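Local coordinates for protein putative aminooxidase (Propionibacterium acnes, PDB 2BA9) that isomerises polyunsaturated fatty acids, producing conjugated linoleic acid from linoleic acid, and binds FAD in a fold related to the flavin-containing amine oxidoreductases, at residues 70-84 against 199-212. Residues are numbered along the deposited sequence; the frame is centred on the assembly and turned at random.
Sequences IQEIMDRTGDKVDGP and WTWADGTQAMFEHL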
ATOM      1  N   ILE A  70       4.438  12.767  -2.844  1.00 23.45           N
ATOM      2  CA  ILE A  70       3.105  13.236  -2.448  1.00 23.98           C
ATOM      3  C   ILE A  70       3.111  14.743  -2.186  1.00 24.25           C
ATOM      4  O   ILE A  70       2.144  15.420  -2.524  1.00 24.69           O
ATOM      5  CB  ILE A  70       2.512  12.480  -1.228  1.00 23.91           C
ATOM      6  CG1 ILE A  70       2.479  10.961  -1.499  1.00 25.12           C
ATOM      7  CG2 ILE A  70       1.097  13.005  -0.911  1.00 22.90           C
ATOM      8  CD1 ILE A  70       1.965  10.560  -2.915  1.00 22.28           C
ATOM      9  N   GLN A  71       4.199  15.283  -1.630  1.00 25.01           N
ATOM     10  CA  GLN A  71       4.318  16.738  -1.482  1.00 25.08           C
ATOM     11  C   GLN A  71       4.252  17.439  -2.836  1.00 25.44           C
ATOM     12  O   GLN A  71       3.581  18.470  -2.977  1.00 25.87           O
ATOM     13  CB  GLN A  71       5.605  17.134  -0.763  1.00 25.31           C
ATOM     14  CG  GLN A  71       5.738  18.642  -0.534  1.00 25.12           C
ATOM     15  CD  GLN A  71       4.591  19.205   0.272  1.00 24.96           C
ATOM     16  OE1 GLN A  71       4.427  18.873   1.446  1.00 26.29           O
ATOM     17  NE2 GLN A  71       3.779  20.060  -0.354  1.00 25.21           N
ATOM     18  N   GLU A  72       4.933  16.883  -3.832  1.00 25.86           N
ATOM     19  CA  GLU A  72       4.870  17.425  -5.203  1.00 26.11           C
ATOM     20  C   GLU A  72       3.446  17.419  -5.778  1.00 26.25           C
ATOM     21  O   GLU A  72       3.053  18.343  -6.522  1.00 25.31           O
ATOM     22  CB  GLU A  72       5.783  16.641  -6.135  1.00 26.21           C
ATOM     23  CG  GLU A  72       7.230  17.081  -6.115  1.00 27.68           C
ATOM     24  CD  GLU A  72       8.078  16.236  -7.038  1.00 29.31           C
ATOM     25  OE1 GLU A  72       7.574  15.827  -8.105  1.00 29.34           O
ATOM     26  OE2 GLU A  72       9.244  15.969  -6.689  1.00 33.03           O
ATOM     27  N   ILE A  73       2.701  16.367  -5.438  1.00 26.28           N
ATOM     28  CA  ILE A  73       1.313  16.215  -5.851  1.00 26.68           C
ATOM     29  C   ILE A  73       0.451  17.285  -5.202  1.00 27.09           C
ATOM     30  O   ILE A  73      -0.342  17.926  -5.892  1.00 28.09           O
ATOM     31  CB  ILE A  73       0.752  14.795  -5.527  1.00 26.52           C
ATOM     32  CG1 ILE A  73       1.447  13.735  -6.385  1.00 26.98           C
ATOM     33  CG2 ILE A  73      -0.751  14.734  -5.764  1.00 26.14           C
ATOM     34  CD1 ILE A  73       1.058  12.295  -6.042  1.00 26.94           C
ATOM     35  N   MET A  74       0.614  17.505  -3.891  1.00 27.22           N
ATOM     36  CA  MET A  74      -0.128  18.572  -3.190  1.00 26.72           C
ATOM     37  C   MET A  74       0.199  19.982  -3.741  1.00 26.21           C
ATOM     38  O   MET A  74      -0.676  20.853  -3.785  1.00 26.12           O
ATOM     39  CB  MET A  74       0.133  18.531  -1.670  1.00 26.88           C
ATOM     40  CG  MET A  74      -0.423  17.302  -0.950  1.00 27.31           C
ATOM     41  SD  MET A  74      -0.328  17.423   0.859  1.00 28.40           S
ATOM     42  CE  MET A  74       1.359  16.893   1.150  1.00 26.81           C
ATOM     43  N   ASP A  75       1.452  20.210  -4.143  1.00 25.50           N
ATOM     44  CA  ASP A  75       1.856  21.501  -4.722  1.00 24.62           C
ATOM     45  C   ASP A  75       1.023  21.772  -5.973  1.00 24.02           C
ATOM     46  O   ASP A  75       0.597  22.905  -6.237  1.00 23.46           O
ATOM     47  CB  ASP A  75       3.331  21.523  -5.139  1.00 24.41           C
ATOM     48  CG  ASP A  75       4.298  21.400  -3.977  1.00 24.39           C
ATOM     49  OD1 ASP A  75       3.919  21.626  -2.805  1.00 24.61           O
ATOM     50  OD2 ASP A  75       5.470  21.076  -4.263  1.00 22.68           O
ATOM     51  N   ARG A  76       0.818  20.714  -6.749  1.00 23.78           N
ATOM     52  CA  ARG A  76       0.063  20.798  -7.999  1.00 23.62           C
ATOM     53  C   ARG A  76      -1.437  21.014  -7.778  1.00 23.40           C
ATOM     54  O   ARG A  76      -2.096  21.721  -8.551  1.00 23.73           O
ATOM     55  CB  ARG A  76       0.293  19.523  -8.813  1.00 23.76           C
ATOM     56  CG  ARG A  76      -0.114  19.662 -10.252  1.00 24.04           C
ATOM     57  CD  ARG A  76       0.147  18.412 -11.034  1.00 23.53           C
ATOM     58  NE  ARG A  76      -0.699  18.398 -12.215  1.00 23.24           N
ATOM     59  CZ  ARG A  76      -0.309  18.616 -13.466  1.00 24.29           C
ATOM     60  NH1 ARG A  76       0.969  18.838 -13.775  1.00 24.07           N
ATOM     61  NH2 ARG A  76      -1.227  18.591 -14.426  1.00 24.15           N
ATOM     62  N   THR A  77      -1.980  20.427  -6.720  1.00 23.16           N
ATOM     63  CA  THR A  77      -3.439  20.451  -6.493  1.00 23.49           C
ATOM     64  C   THR A  77      -3.905  21.562  -5.542  1.00 23.71           C
ATOM     65  O   THR A  77      -5.084  21.935  -5.544  1.00 23.97           O
ATOM     66  CB  THR A  77      -3.925  19.118  -5.912  1.00 23.45           C
ATOM     67  OG1 THR A  77      -3.262  18.875  -4.669  1.00 24.19           O
ATOM     68  CG2 THR A  77      -3.658  17.951  -6.874  1.00 22.86           C
ATOM     69  N   GLY A  78      -2.985  22.070  -4.726  1.00 24.09           N
ATOM     70  CA  GLY A  78      -3.306  23.062  -3.699  1.00 24.58           C
ATOM     71  C   GLY A  78      -3.738  22.455  -2.376  1.00 25.06           C
ATOM     72  O   GLY A  78      -4.121  23.163  -1.461  1.00 24.75           O
ATOM     73  N   ASP A  79      -3.666  21.133  -2.260  1.00 26.17           N
ATOM     74  CA  ASP A  79      -4.117  20.452  -1.058  1.00 26.44           C
ATOM     75  C   ASP A  79      -3.097  20.636   0.055  1.00 26.84           C
ATOM     76  O   ASP A  79      -1.914  20.861  -0.206  1.00 27.39           O
ATOM     77  CB  ASP A  79      -4.351  18.968  -1.340  1.00 26.51           C
ATOM     78  CG  ASP A  79      -5.581  18.726  -2.215  1.00 26.88           C
ATOM     79  OD1 ASP A  79      -6.711  18.858  -1.716  1.00 28.11           O
ATOM     80  OD2 ASP A  79      -5.420  18.376  -3.393  1.00 27.03           O
ATOM     81  N   LYS A  80      -3.570  20.546   1.292  1.00 27.09           N
ATOM     82  CA  LYS A  80      -2.732  20.736   2.467  1.00 27.34           C
ATOM     83  C   LYS A  80      -2.929  19.567   3.401  1.00 27.30           C
ATOM     84  O   LYS A  80      -3.993  18.944   3.423  1.00 27.12           O
ATOM     85  CB  LYS A  80      -3.109  22.025   3.223  1.00 27.27           C
ATOM     86  CG  LYS A  80      -3.309  23.261   2.363  1.00 28.36           C
ATOM     87  CD  LYS A  80      -2.005  23.754   1.765  1.00 29.86           C
ATOM     88  CE  LYS A  80      -2.183  25.068   1.020  1.00 30.08           C
ATOM     89  NZ  LYS A  80      -0.903  25.497   0.367  1.00 30.61           N
ATOM     90  N   VAL A  81      -1.898  19.300   4.196  1.00 27.66           N
ATOM     91  CA  VAL A  81      -1.993  18.350   5.297  1.00 27.99           C
ATOM     92  C   VAL A  81      -2.811  19.030   6.404  1.00 27.66           C
ATOM     93  O   VAL A  81      -2.289  19.870   7.133  1.00 27.76           O
ATOM     94  CB  VAL A  81      -0.575  17.938   5.793  1.00 28.03           C
ATOM     95  CG1 VAL A  81      -0.670  17.000   7.010  1.00 28.96           C
ATOM     96  CG2 VAL A  81       0.209  17.287   4.668  1.00 27.65           C
ATOM     97  N   ASP A  82      -4.092  18.688   6.503  1.00 27.56           N
ATOM     98  CA  ASP A  82      -5.010  19.402   7.406  1.00 27.54           C
ATOM     99  C   ASP A  82      -5.950  18.491   8.204  1.00 27.64           C
ATOM    100  O   ASP A  82      -6.945  18.951   8.725  1.00 27.03           O
ATOM    101  CB  ASP A  82      -5.825  20.447   6.617  1.00 27.05           C
ATOM    102  CG  ASP A  82      -6.608  19.839   5.431  1.00 27.12           C
ATOM    103  OD1 ASP A  82      -6.685  18.595   5.308  1.00 27.35           O
ATOM    104  OD2 ASP A  82      -7.153  20.618   4.611  1.00 23.93           O
ATOM    105  N   GLY A  83      -5.618  17.207   8.313  1.00 28.45           N
ATOM    106  CA  GLY A  83      -6.474  16.241   8.998  1.00 28.81           C
ATOM    107  C   GLY A  83      -6.315  16.238  10.514  1.00 29.57           C
ATOM    108  O   GLY A  83      -5.433  16.903  11.062  1.00 29.13           O
ATOM    109  N   PRO A  84      -7.168  15.472  11.211  1.00 30.21           N
ATOM    110  CA  PRO A  84      -7.032  15.421  12.666  1.00 30.80           C
ATOM    111  C   PRO A  84      -5.767  14.668  13.085  1.00 31.39           C
ATOM    112  O   PRO A  84      -5.376  13.692  12.433  1.00 31.81           O
ATOM    113  CB  PRO A  84      -8.308  14.703  13.135  1.00 31.02           C
ATOM    114  CG  PRO A  84      -9.021  14.219  11.917  1.00 30.22           C
ATOM    115  CD  PRO A  84      -8.254  14.617  10.698  1.00 30.38           C
ATOM    116  N   TRP A 199       1.121  12.683   8.643  1.00 28.97           N
ATOM    117  CA  TRP A 199       0.136  13.459   7.889  1.00 28.14           C
ATOM    118  C   TRP A 199      -1.211  12.750   7.815  1.00 27.33           C
ATOM    119  O   TRP A 199      -1.278  11.534   7.635  1.00 27.40           O
ATOM    120  CB  TRP A 199       0.596  13.692   6.452  1.00 28.37           C
ATOM    121  CG  TRP A 199       1.858  14.439   6.277  1.00 28.62           C
ATOM    122  CD1 TRP A 199       2.536  15.159   7.211  1.00 29.08           C
ATOM    123  CD2 TRP A 199       2.584  14.580   5.054  1.00 29.59           C
ATOM    124  NE1 TRP A 199       3.650  15.722   6.647  1.00 29.52           N
ATOM    125  CE2 TRP A 199       3.700  15.382   5.322  1.00 29.21           C
ATOM    126  CE3 TRP A 199       2.390  14.098   3.749  1.00 28.64           C
ATOM    127  CZ2 TRP A 199       4.621  15.726   4.336  1.00 29.49           C
ATOM    128  CZ3 TRP A 199       3.299  14.429   2.781  1.00 28.70           C
ATOM    129  CH2 TRP A 199       4.403  15.236   3.071  1.00 29.30           C
ATOM    130  N   THR A 200      -2.280  13.529   7.943  1.00 26.41           N
ATOM    131  CA  THR A 200      -3.638  13.088   7.650  1.00 25.12           C
ATOM    132  C   THR A 200      -4.332  14.223   6.920  1.00 24.96           C
ATOM    133  O   THR A 200      -3.862  15.365   6.929  1.00 23.94           O
ATOM    134  CB  THR A 200      -4.473  12.757   8.916  1.00 24.82           C
ATOM    135  OG1 THR A 200      -4.658  13.936   9.716  1.00 24.13           O
ATOM    136  CG2 THR A 200      -3.802  11.672   9.758  1.00 24.02           C
ATOM    137  N   TRP A 201      -5.469  13.904   6.311  1.00 24.74           N
ATOM    138  CA  TRP A 201      -6.206  14.862   5.496  1.00 24.73           C
ATOM    139  C   TRP A 201      -7.660  14.910   5.951  1.00 24.56           C
ATOM    140  O   TRP A 201      -8.306  13.865   6.054  1.00 23.52           O
ATOM    141  CB  TRP A 201      -6.085  14.453   4.021  1.00 25.00           C
ATOM    142  CG  TRP A 201      -4.678  14.591   3.518  1.00 25.17           C
ATOM    143  CD1 TRP A 201      -4.135  15.687   2.916  1.00 26.05           C
ATOM    144  CD2 TRP A 201      -3.631  13.629   3.610  1.00 24.47           C
ATOM    145  NE1 TRP A 201      -2.825  15.460   2.605  1.00 24.69           N
ATOM    146  CE2 TRP A 201      -2.485  14.205   3.025  1.00 25.33           C
ATOM    147  CE3 TRP A 201      -3.551  12.331   4.113  1.00 25.52           C
ATOM    148  CZ2 TRP A 201      -1.266  13.526   2.935  1.00 25.03           C
ATOM    149  CZ3 TRP A 201      -2.339  11.657   4.027  1.00 25.73           C
ATOM    150  CH2 TRP A 201      -1.213  12.256   3.434  1.00 25.58           C
ATOM    151  N   ALA A 202      -8.157  16.116   6.239  1.00 25.01           N
ATOM    152  CA  ALA A 202      -9.557  16.328   6.680  1.00 25.09           C
ATOM    153  C   ALA A 202     -10.558  15.760   5.690  1.00 25.29           C
ATOM    154  O   ALA A 202     -11.535  15.113   6.084  1.00 24.67           O
ATOM    155  CB  ALA A 202      -9.855  17.828   6.894  1.00 25.06           C
ATOM    156  N   ASP A 203     -10.296  16.003   4.405  1.00 25.83           N
ATOM    157  CA  ASP A 203     -11.167  15.554   3.318  1.00 26.09           C
ATOM    158  C   ASP A 203     -10.724  14.217   2.752  1.00 25.31           C
ATOM    159  O   ASP A 203     -11.130  13.829   1.655  1.00 25.12           O
ATOM    160  CB  ASP A 203     -11.240  16.621   2.222  1.00 26.67           C
ATOM    161  CG  ASP A 203     -12.114  17.804   2.627  1.00 29.66           C
ATOM    162  OD1 ASP A 203     -13.347  17.603   2.822  1.00 33.40           O
ATOM    163  OD2 ASP A 203     -11.572  18.927   2.756  1.00 31.62           O
ATOM    164  N   GLY A 204      -9.890  13.512   3.505  1.00 24.60           N
ATOM    165  CA  GLY A 204      -9.488  12.161   3.154  1.00 24.53           C
ATOM    166  C   GLY A 204      -8.325  12.081   2.186  1.00 24.53           C
ATOM    167  O   GLY A 204      -8.073  13.024   1.409  1.00 23.47           O
ATOM    168  N   THR A 205      -7.610  10.955   2.239  1.00 24.63           N
ATOM    169  CA  THR A 205      -6.504  10.731   1.326  1.00 25.19           C
ATOM    170  C   THR A 205      -7.020  10.769  -0.121  1.00 25.18           C
ATOM    171  O   THR A 205      -6.300  11.215  -1.010  1.00 25.15           O
ATOM    172  CB  THR A 205      -5.744   9.410   1.597  1.00 25.14           C
ATOM    173  OG1 THR A 205      -6.667   8.314   1.617  1.00 27.88           O
ATOM    174  CG2 THR A 205      -5.001   9.463   2.929  1.00 25.07           C
ATOM    175  N   GLN A 206      -8.274  10.351  -0.344  1.00 24.83           N
ATOM    176  CA  GLN A 206      -8.840  10.309  -1.698  1.00 24.75           C
ATOM    177  C   GLN A 206      -8.912  11.701  -2.343  1.00 24.79           C
ATOM    178  O   GLN A 206      -8.737  11.829  -3.554  1.00 24.07           O
ATOM    179  CB  GLN A 206     -10.225   9.663  -1.688  1.00 24.89           C
ATOM    180  CG  GLN A 206     -10.834   9.455  -3.093  1.00 25.34           C
ATOM    181  CD  GLN A 206     -12.185   8.748  -3.078  1.00 26.23           C
ATOM    182  OE1 GLN A 206     -12.907   8.775  -2.068  1.00 27.02           O
ATOM    183  NE2 GLN A 206     -12.531   8.102  -4.200  1.00 24.05           N
ATOM    184  N   ALA A 207      -9.139  12.735  -1.525  1.00 24.90           N
ATOM    185  CA  ALA A 207      -9.393  14.096  -2.020  1.00 25.15           C
ATOM    186  C   ALA A 207      -8.323  14.618  -2.967  1.00 25.47           C
ATOM    187  O   ALA A 207      -8.643  15.177  -4.007  1.00 25.41           O
ATOM    188  CB  ALA A 207      -9.556  15.067  -0.852  1.00 25.01           C
ATOM    189  N   MET A 208      -7.054  14.448  -2.588  1.00 25.37           N
ATOM    190  CA  MET A 208      -5.945  15.009  -3.352  1.00 25.68           C
ATOM    191  C   MET A 208      -5.704  14.306  -4.691  1.00 25.53           C
ATOM    192  O   MET A 208      -5.171  14.901  -5.621  1.00 25.36           O
ATOM    193  CB  MET A 208      -4.654  15.038  -2.512  1.00 25.97           C
ATOM    194  CG  MET A 208      -4.141  13.685  -2.021  1.00 26.99           C
ATOM    195  SD  MET A 208      -3.037  13.890  -0.592  1.00 27.49           S
ATOM    196  CE  MET A 208      -2.677  12.171  -0.172  1.00 26.17           C
ATOM    197  N   PHE A 209      -6.092  13.041  -4.783  1.00 25.70           N
ATOM    198  CA  PHE A 209      -6.020  12.312  -6.039  1.00 25.64           C
ATOM    199  C   PHE A 209      -7.238  12.614  -6.922  1.00 25.47           C
ATOM    200  O   PHE A 209      -7.143  12.609  -8.144  1.00 25.49           O
ATOM    201  CB  PHE A 209      -5.854  10.827  -5.767  1.00 25.60           C
ATOM    202  CG  PHE A 209      -4.542  10.492  -5.138  1.00 25.83           C
ATOM    203  CD1 PHE A 209      -3.361  10.544  -5.889  1.00 27.59           C
ATOM    204  CD2 PHE A 209      -4.465  10.170  -3.798  1.00 26.31           C
ATOM    205  CE1 PHE A 209      -2.120  10.254  -5.312  1.00 26.78           C
ATOM    206  CE2 PHE A 209      -3.243   9.871  -3.213  1.00 27.14           C
ATOM    207  CZ  PHE A 209      -2.060   9.906  -3.975  1.00 26.35           C
ATOM    208  N   GLU A 210      -8.381  12.899  -6.302  1.00 25.35           N
ATOM    209  CA  GLU A 210      -9.506  13.450  -7.052  1.00 25.11           C
ATOM    210  C   GLU A 210      -9.082  14.780  -7.675  1.00 25.33           C
ATOM    211  O   GLU A 210      -9.264  14.999  -8.870  1.00 26.06           O
ATOM    212  CB  GLU A 210     -10.742  13.601  -6.159  1.00 25.16           C
ATOM    213  CG  GLU A 210     -11.331  12.268  -5.762  1.00 24.80           C
ATOM    214  CD  GLU A 210     -12.459  12.370  -4.744  1.00 24.39           C
ATOM    215  OE1 GLU A 210     -12.430  13.227  -3.828  1.00 23.27           O
ATOM    216  OE2 GLU A 210     -13.368  11.537  -4.842  1.00 25.89           O
ATOM    217  N   HIS A 211      -8.443  15.638  -6.887  1.00 25.08           N
ATOM    218  CA  HIS A 211      -8.003  16.935  -7.391  1.00 24.59           C
ATOM    219  C   HIS A 211      -6.847  16.832  -8.396  1.00 24.20           C
ATOM    220  O   HIS A 211      -6.804  17.578  -9.368  1.00 23.79           O
ATOM    221  CB  HIS A 211      -7.603  17.838  -6.243  1.00 25.13           C
ATOM    222  CG  HIS A 211      -8.678  18.025  -5.225  1.00 26.67           C
ATOM    223  ND1 HIS A 211      -8.407  18.348  -3.915  1.00 27.12           N
ATOM    224  CD2 HIS A 211     -10.026  17.899  -5.314  1.00 27.73           C
ATOM    225  CE1 HIS A 211      -9.542  18.441  -3.247  1.00 27.90           C
ATOM    226  NE2 HIS A 211     -10.538  18.168  -4.072  1.00 27.00           N
ATOM    227  N   LEU A 212      -5.915  15.912  -8.168  1.00 23.66           N
ATOM    228  CA  LEU A 212      -4.854  15.668  -9.136  1.00 23.38           C
ATOM    229  C   LEU A 212      -5.431  15.333 -10.517  1.00 23.01           C
ATOM    230  O   LEU A 212      -4.971  15.859 -11.539  1.00 22.67           O
ATOM    231  CB  LEU A 212      -3.926  14.531  -8.673  1.00 23.34           C
ATOM    232  CG  LEU A 212      -2.815  14.105  -9.654  1.00 22.65           C
ATOM    233  CD1 LEU A 212      -1.877  15.287 -10.033  1.00 22.73           C
ATOM    234  CD2 LEU A 212      -2.031  12.944  -9.075  1.00 20.58           C
TER
HETATM  235  O   HOH W   1      -8.250  17.679   3.434  1.00 21.08           O
HETATM  236  O   HOH W   2      -9.624  20.309   3.953  1.00 30.80           O
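Asp79 OD2 takes two hydrogen bonds, from His211 ND1 at 3.0 Å and from Thr77 OG1 at 2.6 Å. His211 ND1 also reaches Asp79 OD1 at 2.8 Å, so one N-H is shared between both carboxylate oxygens, in a bifurcated His-carboxylate hydrogen bond. Both oxygens turn their syn lone pairs to ND1 and lie close to the imidazole plane; Thr77 meets OD2 on the anti side. The contact belongs to the flavin-containing amine oxidoreductase fold, where the helical segments 70-77 and 204-212 cross at 59°. Ile70 and Ile73 pack on Phe209, whose side chain lies about 7 Å from the bound FAD. Ile73 also meets Leu212. Helix 408-423 covers both isoleucines.

Beyond the helix, residues 81-84 run along 199-202. Gly83 N donates to Thr200 O, and Thr200 OG1 donates to Pro84 O at 2.8 Å. Asp82 OD1 accepts from Ala202 N at 3.0 Å, and two waters link its carboxylate to Asp203. Val81 CG2 sits over one face of the Trp199 indole in a CH-pi contact. The bend of Met74 at chi3 (-83°) turns its CE onto Trp199 CZ3. Met74 SD lies at the edge of the Trp201 indole, a Met-aromatic contact, and Trp201 NE1 points almost straight at it in a weak hydrogen bond of 3.6 Å.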